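Local coordinates for regulatory protein SWI6 (Saccharomyces cerevisiae, PDB 2XFV), which partners Swi4 in SBF or Mbp1 in MBF as the shared subunit of yeast cell-cycle transcription complexes, its amino-terminal domain being the piece described here, at residues L19-F33 / E78-L90. Residues are numbered along the deposited sequence; the frame is centred on the assembly and turned at random.
Sequences LTRDSETGHFLLKHF and ELWIELEKCLQLL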
ATOM      1  N   LEU A  19      -9.351  -3.743  11.551  1.00 16.20           N
ATOM      2  CA  LEU A  19      -8.065  -3.253  12.049  1.00 14.78           C
ATOM      3  C   LEU A  19      -8.269  -2.691  13.456  1.00 15.46           C
ATOM      4  O   LEU A  19      -8.999  -1.723  13.652  1.00 18.38           O
ATOM      5  CB  LEU A  19      -7.476  -2.181  11.127  1.00 16.60           C
ATOM      6  CG  LEU A  19      -7.316  -2.601   9.663  1.00 20.18           C
ATOM      7  CD1 LEU A  19      -6.649  -1.485   8.836  1.00 21.06           C
ATOM      8  CD2 LEU A  19      -6.513  -3.905   9.553  1.00 20.72           C
ATOM      9  N   THR A  20      -7.632  -3.326  14.430  1.00 13.99           N
ATOM     10  CA  THR A  20      -7.696  -2.914  15.829  1.00 14.06           C
ATOM     11  C   THR A  20      -6.299  -2.474  16.251  1.00 19.54           C
ATOM     12  O   THR A  20      -5.375  -3.293  16.277  1.00 15.52           O
ATOM     13  CB  THR A  20      -8.175  -4.085  16.728  1.00 15.44           C
ATOM     14  OG1 THR A  20      -9.489  -4.505  16.319  1.00 17.31           O
ATOM     15  CG2 THR A  20      -8.226  -3.667  18.217  1.00 18.06           C
ATOM     16  N   ARG A  21      -6.133  -1.182  16.542  1.00 17.32           N
ATOM     17  CA  ARG A  21      -4.825  -0.622  16.909  1.00 15.71           C
ATOM     18  C   ARG A  21      -4.767  -0.252  18.402  1.00 16.49           C
ATOM     19  O   ARG A  21      -5.717   0.317  18.933  1.00 18.15           O
ATOM     20  CB  ARG A  21      -4.527   0.636  16.065  1.00 17.61           C
ATOM     21  CG  ARG A  21      -3.037   1.049  16.039  1.00 20.08           C
ATOM     22  CD  ARG A  21      -2.796   2.352  15.241  1.00 21.30           C
ATOM     23  NE  ARG A  21      -3.153   3.512  16.050  1.00 28.64           N
ATOM     24  CZ  ARG A  21      -2.280   4.300  16.673  1.00 26.26           C
ATOM     25  NH1 ARG A  21      -2.718   5.316  17.409  1.00 19.60           N
ATOM     26  NH2 ARG A  21      -0.975   4.078  16.567  1.00 25.19           N
ATOM     27  N   ASP A  22      -3.657  -0.572  19.063  1.00 15.87           N
ATOM     28  CA  ASP A  22      -3.399  -0.119  20.434  1.00 14.36           C
ATOM     29  C   ASP A  22      -2.629   1.205  20.324  1.00 17.22           C
ATOM     30  O   ASP A  22      -1.549   1.245  19.747  1.00 18.57           O
ATOM     31  CB  ASP A  22      -2.566  -1.161  21.192  1.00 16.80           C
ATOM     32  CG  ASP A  22      -2.270  -0.759  22.633  1.00 21.88           C
ATOM     33  OD1 ASP A  22      -1.831   0.378  22.871  1.00 30.57           O
ATOM     34  OD2 ASP A  22      -2.432  -1.606  23.526  1.00 24.33           O
ATOM     35  N   SER A  23      -3.200   2.289  20.851  1.00 19.92           N
ATOM     36  CA  SER A  23      -2.620   3.624  20.658  1.00 20.11           C
ATOM     37  C   SER A  23      -1.329   3.823  21.443  1.00 23.80           C
ATOM     38  O   SER A  23      -0.570   4.756  21.164  1.00 22.69           O
ATOM     39  CB  SER A  23      -3.631   4.713  21.046  1.00 21.23           C
ATOM     40  OG  SER A  23      -3.823   4.734  22.450  1.00 20.19           O
ATOM     41  N   GLU A  24      -1.088   2.968  22.436  1.00 19.27           N
ATOM     42  CA  GLU A  24       0.142   3.055  23.231  1.00 25.96           C
ATOM     43  C   GLU A  24       1.338   2.335  22.566  1.00 30.55           C
ATOM     44  O   GLU A  24       2.453   2.847  22.573  1.00 31.92           O
ATOM     45  CB  GLU A  24      -0.093   2.570  24.674  1.00 24.08           C
ATOM     46  CG  GLU A  24      -1.269   3.294  25.393  1.00 29.42           C
ATOM     47  CD  GLU A  24      -1.532   2.800  26.827  1.00 43.83           C
ATOM     48  OE1 GLU A  24      -2.550   2.095  27.073  1.00 46.28           O
ATOM     49  OE2 GLU A  24      -0.729   3.132  27.719  1.00 35.60           O
ATOM     50  N   THR A  25       1.103   1.169  21.968  1.00 17.70           N
ATOM     51  CA  THR A  25       2.177   0.445  21.272  1.00 18.03           C
ATOM     52  C   THR A  25       2.241   0.773  19.780  1.00 21.77           C
ATOM     53  O   THR A  25       3.295   0.641  19.150  1.00 19.63           O
ATOM     54  CB  THR A  25       2.011  -1.084  21.411  1.00 21.23           C
ATOM     55  OG1 THR A  25       0.817  -1.489  20.733  1.00 17.88           O
ATOM     56  CG2 THR A  25       1.918  -1.489  22.884  1.00 23.87           C
ATOM     57  N   GLY A  26       1.105   1.161  19.202  1.00 17.23           N
ATOM     58  CA  GLY A  26       1.020   1.338  17.757  1.00 16.66           C
ATOM     59  C   GLY A  26       0.784   0.059  16.955  1.00 18.13           C
ATOM     60  O   GLY A  26       0.700   0.103  15.723  1.00 16.55           O
ATOM     61  N   HIS A  27       0.659  -1.073  17.644  1.00 16.78           N
ATOM     62  CA  HIS A  27       0.498  -2.380  16.988  1.00 14.44           C
ATOM     63  C   HIS A  27      -0.970  -2.710  16.699  1.00 13.36           C
ATOM     64  O   HIS A  27      -1.872  -2.091  17.282  1.00 16.10           O
ATOM     65  CB  HIS A  27       1.108  -3.479  17.864  1.00 13.23           C
ATOM     66  CG  HIS A  27       2.551  -3.237  18.209  1.00 14.69           C
ATOM     67  ND1 HIS A  27       3.159  -3.814  19.304  1.00 19.16           N
ATOM     68  CD2 HIS A  27       3.496  -2.478  17.607  1.00 18.18           C
ATOM     69  CE1 HIS A  27       4.421  -3.416  19.365  1.00 19.18           C
ATOM     70  NE2 HIS A  27       4.654  -2.610  18.346  1.00 20.36           N
ATOM     71  N   PHE A  28      -1.185  -3.685  15.811  1.00 14.30           N
ATOM     72  CA  PHE A  28      -2.523  -4.105  15.362  1.00 13.41           C
ATOM     73  C   PHE A  28      -2.776  -5.555  15.758  1.00 15.58           C
ATOM     74  O   PHE A  28      -1.867  -6.369  15.731  1.00 13.68           O
ATOM     75  CB  PHE A  28      -2.623  -3.996  13.829  1.00 13.52           C
ATOM     76  CG  PHE A  28      -2.633  -2.580  13.321  1.00 16.97           C
ATOM     77  CD1 PHE A  28      -3.837  -1.950  13.027  1.00 17.28           C
ATOM     78  CD2 PHE A  28      -1.444  -1.878  13.154  1.00 18.10           C
ATOM     79  CE1 PHE A  28      -3.856  -0.639  12.546  1.00 18.05           C
ATOM     80  CE2 PHE A  28      -1.450  -0.569  12.700  1.00 17.66           C
ATOM     81  CZ  PHE A  28      -2.651   0.053  12.391  1.00 18.23           C
ATOM     82  N   LEU A  29      -4.015  -5.894  16.101  1.00 12.97           N
ATOM     83  CA  LEU A  29      -4.327  -7.250  16.546  1.00 14.06           C
ATOM     84  C   LEU A  29      -4.213  -8.263  15.407  1.00 16.68           C
ATOM     85  O   LEU A  29      -4.834  -8.093  14.350  1.00 16.64           O
ATOM     86  CB  LEU A  29      -5.750  -7.271  17.136  1.00 17.81           C
ATOM     87  CG  LEU A  29      -6.164  -8.399  18.074  1.00 22.67           C
ATOM     88  CD1 LEU A  29      -5.280  -8.437  19.335  1.00 18.89           C
ATOM     89  CD2 LEU A  29      -7.668  -8.238  18.436  1.00 21.53           C
ATOM     90  N   LEU A  30      -3.436  -9.328  15.625  1.00 16.18           N
ATOM     91  CA  LEU A  30      -3.199 -10.330  14.575  1.00 16.02           C
ATOM     92  C   LEU A  30      -4.457 -11.101  14.193  1.00 15.36           C
ATOM     93  O   LEU A  30      -4.690 -11.386  13.014  1.00 14.43           O
ATOM     94  CB  LEU A  30      -2.129 -11.338  15.019  1.00 15.80           C
ATOM     95  CG  LEU A  30      -1.890 -12.528  14.068  1.00 16.98           C
ATOM     96  CD1 LEU A  30      -1.300 -12.044  12.735  1.00 16.84           C
ATOM     97  CD2 LEU A  30      -0.975 -13.604  14.709  1.00 13.76           C
ATOM     98  N   LYS A  31      -5.264 -11.474  15.185  1.00 13.25           N
ATOM     99  CA  LYS A  31      -6.288 -12.496  14.934  1.00 15.28           C
ATOM    100  C   LYS A  31      -7.245 -12.136  13.792  1.00 16.78           C
ATOM    101  O   LYS A  31      -7.689 -13.022  13.049  1.00 17.22           O
ATOM    102  CB  LYS A  31      -7.096 -12.816  16.201  1.00 16.78           C
ATOM    103  CG  LYS A  31      -7.963 -11.668  16.664  1.00 27.86           C
ATOM    104  CD  LYS A  31      -9.220 -12.141  17.393  1.00 50.40           C
ATOM    105  CE  LYS A  31      -8.918 -12.641  18.784  1.00 52.03           C
ATOM    106  NZ  LYS A  31     -10.157 -12.736  19.609  1.00 58.37           N
ATOM    107  N   HIS A  32      -7.578 -10.850  13.661  1.00 15.05           N
ATOM    108  CA  HIS A  32      -8.506 -10.382  12.622  1.00 19.09           C
ATOM    109  C   HIS A  32      -8.073 -10.704  11.187  1.00 17.54           C
ATOM    110  O   HIS A  32      -8.908 -10.777  10.291  1.00 16.05           O
ATOM    111  CB  HIS A  32      -8.742  -8.862  12.733  1.00 16.35           C
ATOM    112  CG  HIS A  32      -9.432  -8.444  13.998  1.00 20.64           C
ATOM    113  ND1 HIS A  32     -10.451  -9.178  14.567  1.00 22.13           N
ATOM    114  CD2 HIS A  32      -9.262  -7.360  14.790  1.00 16.62           C
ATOM    115  CE1 HIS A  32     -10.874  -8.566  15.661  1.00 23.48           C
ATOM    116  NE2 HIS A  32     -10.166  -7.463  15.821  1.00 19.60           N
ATOM    117  N   PHE A  33      -6.772 -10.875  10.975  1.00 15.36           N
ATOM    118  CA  PHE A  33      -6.226 -11.141   9.645  1.00 15.72           C
ATOM    119  C   PHE A  33      -6.273 -12.618   9.259  1.00 19.71           C
ATOM    120  O   PHE A  33      -6.145 -12.957   8.082  1.00 17.05           O
ATOM    121  CB  PHE A  33      -4.747 -10.707   9.578  1.00 15.41           C
ATOM    122  CG  PHE A  33      -4.539  -9.219   9.492  1.00 17.36           C
ATOM    123  CD1 PHE A  33      -4.470  -8.588   8.253  1.00 20.46           C
ATOM    124  CD2 PHE A  33      -4.378  -8.455  10.646  1.00 19.42           C
ATOM    125  CE1 PHE A  33      -4.268  -7.210   8.164  1.00 24.06           C
ATOM    126  CE2 PHE A  33      -4.168  -7.077  10.563  1.00 20.26           C
ATOM    127  CZ  PHE A  33      -4.119  -6.460   9.325  1.00 20.83           C
ATOM    128  N   GLU A  78      -1.974 -12.342  24.096  1.00 13.74           N
ATOM    129  CA  GLU A  78      -2.581 -12.006  22.791  0.70 12.90           C
ATOM    130  C   GLU A  78      -1.499 -11.486  21.849  1.00 15.00           C
ATOM    131  O   GLU A  78      -0.558 -10.802  22.295  1.00 13.40           O
ATOM    132  CB  GLU A  78      -3.709 -10.948  22.918  0.70 16.69           C
ATOM    133  CG  GLU A  78      -5.155 -11.490  22.878  0.70 28.06           C
ATOM    134  CD  GLU A  78      -6.241 -10.414  22.600  0.70 22.75           C
ATOM    135  OE1 GLU A  78      -7.051 -10.604  21.663  0.70 20.86           O
ATOM    136  OE2 GLU A  78      -6.312  -9.394  23.320  0.70 19.19           O
ATOM    137  N   LEU A  79      -1.645 -11.783  20.558  1.00 12.31           N
ATOM    138  CA  LEU A  79      -0.625 -11.479  19.551  1.00 14.23           C
ATOM    139  C   LEU A  79      -0.934 -10.250  18.702  1.00 14.52           C
ATOM    140  O   LEU A  79      -2.078 -10.064  18.270  1.00 13.74           O
ATOM    141  CB  LEU A  79      -0.412 -12.690  18.631  1.00 15.62           C
ATOM    142  CG  LEU A  79      -0.038 -13.994  19.353  1.00 15.08           C
ATOM    143  CD1 LEU A  79       0.193 -15.103  18.317  1.00 17.20           C
ATOM    144  CD2 LEU A  79       1.212 -13.793  20.234  1.00 14.97           C
ATOM    145  N   TRP A  80       0.105  -9.442  18.456  1.00 13.27           N
ATOM    146  CA  TRP A  80      -0.003  -8.165  17.753  1.00 13.15           C
ATOM    147  C   TRP A  80       1.072  -8.054  16.661  1.00 17.23           C
ATOM    148  O   TRP A  80       2.124  -8.691  16.762  1.00 16.44           O
ATOM    149  CB  TRP A  80       0.173  -7.015  18.761  1.00 11.76           C
ATOM    150  CG  TRP A  80      -0.902  -6.990  19.841  1.00 13.56           C
ATOM    151  CD1 TRP A  80      -0.945  -7.761  20.980  1.00 14.39           C
ATOM    152  CD2 TRP A  80      -2.052  -6.129  19.892  1.00 13.32           C
ATOM    153  NE1 TRP A  80      -2.085  -7.448  21.725  1.00 14.20           N
ATOM    154  CE2 TRP A  80      -2.762  -6.439  21.086  1.00 14.71           C
ATOM    155  CE3 TRP A  80      -2.541  -5.109  19.054  1.00 16.49           C
ATOM    156  CZ2 TRP A  80      -3.951  -5.779  21.447  1.00 18.16           C
ATOM    157  CZ3 TRP A  80      -3.729  -4.454  19.416  1.00 16.64           C
ATOM    158  CH2 TRP A  80      -4.411  -4.787  20.609  1.00 16.28           C
ATOM    159  N   ILE A  81       0.819  -7.244  15.632  1.00 14.67           N
ATOM    160  CA  ILE A  81       1.825  -7.009  14.585  1.00 15.34           C
ATOM    161  C   ILE A  81       2.181  -5.526  14.443  1.00 17.86           C
ATOM    162  O   ILE A  81       1.404  -4.656  14.828  1.00 15.04           O
ATOM    163  CB  ILE A  81       1.373  -7.550  13.204  1.00 13.55           C
ATOM    164  CG1 ILE A  81       0.075  -6.860  12.743  1.00 14.52           C
ATOM    165  CG2 ILE A  81       1.234  -9.076  13.259  1.00 13.87           C
ATOM    166  CD1 ILE A  81      -0.348  -7.234  11.281  1.00 15.23           C
ATOM    167  N   GLU A  82       3.360  -5.238  13.885  1.00 14.09           N
ATOM    168  CA  GLU A  82       3.781  -3.850  13.698  1.00 14.03           C
ATOM    169  C   GLU A  82       2.975  -3.149  12.612  1.00 16.98           C
ATOM    170  O   GLU A  82       2.411  -3.795  11.739  1.00 15.03           O
ATOM    171  CB  GLU A  82       5.273  -3.787  13.346  1.00 19.17           C
ATOM    172  CG  GLU A  82       6.139  -4.435  14.415  1.00 23.91           C
ATOM    173  CD  GLU A  82       7.450  -3.727  14.637  1.00 47.81           C
ATOM    174  OE1 GLU A  82       8.211  -3.561  13.659  1.00 51.85           O
ATOM    175  OE2 GLU A  82       7.721  -3.348  15.800  1.00 52.98           O
ATOM    176  N   LEU A  83       2.932  -1.822  12.681  1.00 18.13           N
ATOM    177  CA  LEU A  83       2.277  -0.997  11.661  1.00 17.44           C
ATOM    178  C   LEU A  83       2.772  -1.327  10.258  1.00 17.35           C
ATOM    179  O   LEU A  83       1.985  -1.446   9.321  1.00 18.37           O
ATOM    180  CB  LEU A  83       2.546   0.487  11.953  1.00 16.96           C
ATOM    181  CG  LEU A  83       2.246   1.537  10.869  1.00 19.57           C
ATOM    182  CD1 LEU A  83       0.744   1.656  10.596  1.00 20.12           C
ATOM    183  CD2 LEU A  83       2.830   2.892  11.270  1.00 21.17           C
ATOM    184  N   GLU A  84       4.085  -1.443  10.091  1.00 16.82           N
ATOM    185  CA  GLU A  84       4.619  -1.691   8.744  1.00 17.83           C
ATOM    186  C   GLU A  84       4.199  -3.049   8.193  1.00 20.78           C
ATOM    187  O   GLU A  84       3.958  -3.190   6.989  1.00 19.89           O
ATOM    188  CB  GLU A  84       6.139  -1.528   8.715  1.00 19.14           C
ATOM    189  CG  GLU A  84       6.535  -0.053   8.725  1.00 22.19           C
ATOM    190  CD  GLU A  84       8.021   0.184   8.549  1.00 35.55           C
ATOM    191  OE1 GLU A  84       8.710  -0.663   7.922  1.00 30.55           O
ATOM    192  OE2 GLU A  84       8.485   1.244   9.024  1.00 31.65           O
ATOM    193  N   LYS A  85       4.118  -4.045   9.074  1.00 18.33           N
ATOM    194  CA  LYS A  85       3.643  -5.374   8.683  1.00 16.63           C
ATOM    195  C   LYS A  85       2.149  -5.327   8.334  1.00 17.46           C
ATOM    196  O   LYS A  85       1.705  -5.975   7.379  1.00 18.79           O
ATOM    197  CB  LYS A  85       3.945  -6.409   9.791  1.00 19.94           C
ATOM    198  CG  LYS A  85       3.497  -7.866   9.515  1.00 19.25           C
ATOM    199  CD  LYS A  85       4.013  -8.427   8.169  1.00 21.46           C
ATOM    200  CE  LYS A  85       5.535  -8.677   8.138  1.00 25.41           C
ATOM    201  NZ  LYS A  85       5.993  -9.057   6.755  1.00 26.89           N
ATOM    202  N   CYS A  86       1.371  -4.559   9.094  1.00 17.92           N
ATOM    203  CA  CYS A  86      -0.034  -4.373   8.744  1.00 15.48           C
ATOM    204  C   CYS A  86      -0.149  -3.805   7.324  1.00 20.70           C
ATOM    205  O   CYS A  86      -0.915  -4.319   6.502  1.00 15.81           O
ATOM    206  CB  CYS A  86      -0.740  -3.461   9.765  1.00 15.48           C
ATOM    207  SG  CYS A  86      -2.443  -3.003   9.315  1.00 18.74           S
ATOM    208  N   LEU A  87       0.632  -2.770   7.018  1.00 16.19           N
ATOM    209  CA  LEU A  87       0.604  -2.191   5.663  1.00 18.38           C
ATOM    210  C   LEU A  87       1.051  -3.196   4.590  1.00 19.80           C
ATOM    211  O   LEU A  87       0.445  -3.291   3.514  1.00 18.26           O
ATOM    212  CB  LEU A  87       1.446  -0.905   5.595  1.00 18.22           C
ATOM    213  CG  LEU A  87       0.869   0.268   6.406  1.00 23.47           C
ATOM    214  CD1 LEU A  87       1.947   1.281   6.814  1.00 22.39           C
ATOM    215  CD2 LEU A  87      -0.248   0.949   5.629  1.00 23.96           C
ATOM    216  N   GLN A  88       2.103  -3.952   4.880  1.00 17.51           N
ATOM    217  CA  GLN A  88       2.556  -4.985   3.953  1.00 18.13           C
ATOM    218  C   GLN A  88       1.476  -6.016   3.637  1.00 19.80           C
ATOM    219  O   GLN A  88       1.312  -6.411   2.474  1.00 17.98           O
ATOM    220  CB  GLN A  88       3.785  -5.701   4.515  1.00 19.60           C
ATOM    221  CG  GLN A  88       5.063  -4.917   4.376  1.00 24.46           C
ATOM    222  CD  GLN A  88       6.220  -5.651   4.995  1.00 29.41           C
ATOM    223  OE1 GLN A  88       6.097  -6.204   6.087  1.00 25.88           O
ATOM    224  NE2 GLN A  88       7.352  -5.678   4.298  1.00 24.84           N
ATOM    225  N   LEU A  89       0.764  -6.475   4.667  1.00 17.29           N
ATOM    226  CA  LEU A  89      -0.322  -7.450   4.480  1.00 14.41           C
ATOM    227  C   LEU A  89      -1.496  -6.871   3.679  1.00 17.08           C
ATOM    228  O   LEU A  89      -2.053  -7.544   2.814  1.00 17.09           O
ATOM    229  CB  LEU A  89      -0.810  -8.021   5.832  1.00 14.80           C
ATOM    230  CG  LEU A  89       0.211  -8.859   6.630  1.00 18.86           C
ATOM    231  CD1 LEU A  89      -0.342  -9.279   8.008  1.00 16.85           C
ATOM    232  CD2 LEU A  89       0.678 -10.080   5.837  1.00 21.84           C
ATOM    233  N   LEU A  90      -1.883  -5.632   3.960  1.00 18.55           N
ATOM    234  CA  LEU A  90      -2.954  -5.012   3.181  1.00 18.09           C
ATOM    235  C   LEU A  90      -2.558  -4.890   1.713  1.00 18.70           C
ATOM    236  O   LEU A  90      -3.368  -5.140   0.810  1.00 20.11           O
ATOM    237  CB  LEU A  90      -3.312  -3.635   3.742  1.00 16.99           C
ATOM    238  CG  LEU A  90      -3.953  -3.610   5.124  1.00 17.92           C
ATOM    239  CD1 LEU A  90      -4.070  -2.157   5.588  1.00 14.66           C
ATOM    240  CD2 LEU A  90      -5.330  -4.297   5.076  1.00 20.45           C
TER
HETATM  241  O   HOH W   1       7.325  -1.621  18.007  1.00 32.95           O
HETATM  242  O   HOH W   2      -4.379 -11.551  17.949  1.00 13.94           O
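The ring of Phe28 is packed on both faces: Cys86 SG sits 4.0 Å from its centroid and only 7° off the normal, a Cys sulfur-aromatic contact, while Arg21 CG lies toward the rim of the opposite face. At its edge Leu83 CD1 approaches Phe28 CE2 to 3.8 Å. The same sulfur also meets the edge of a second ring, 3.8 Å from Phe33 CZ, because Cys86 holds SG anti to its backbone N (chi1 173°), directed between both phenylalanines. Leu89 CD1 lies over one face of Phe33, with Leu90 CD2 at the edge. On the other side of the strand pair, Leu29 CD1 stands over the six-membered ring of Trp80, 3.7 Å from the centroid, a CH-pi contact, and the indole's CZ3 reaches Asp22 CB at 3.9 Å. Trp80 NE1 is hydrogen-bonded to OD2 of Asp74, which helps hold the indole's orientation. An alanine in place of Trp80 would probably leave the Leu29 methyl without its aromatic floor and Asp74 without its indole donor. The backbones account for this two-sided layout: Phe28 and Ile81 form an antiparallel hydrogen-bonded pair (Phe28 N to Ile81 O 2.9 Å, Ile81 N to Phe28 O 2.8 Å), and the next, non-hydrogen-bonded pair, Leu29 with Trp80, turns its side chains to the opposite face. Leu30 N to Leu79 O, 3.1 Å, extends the ladder, and a water links Leu79 O to Lys31 N. Strand 28-29 thus pairs with strand 79-81 and, through a beta hairpin, with the end of strand 15-22, while the Phe28 face packs on helix 83-92 within the Swi6 N-terminal domain.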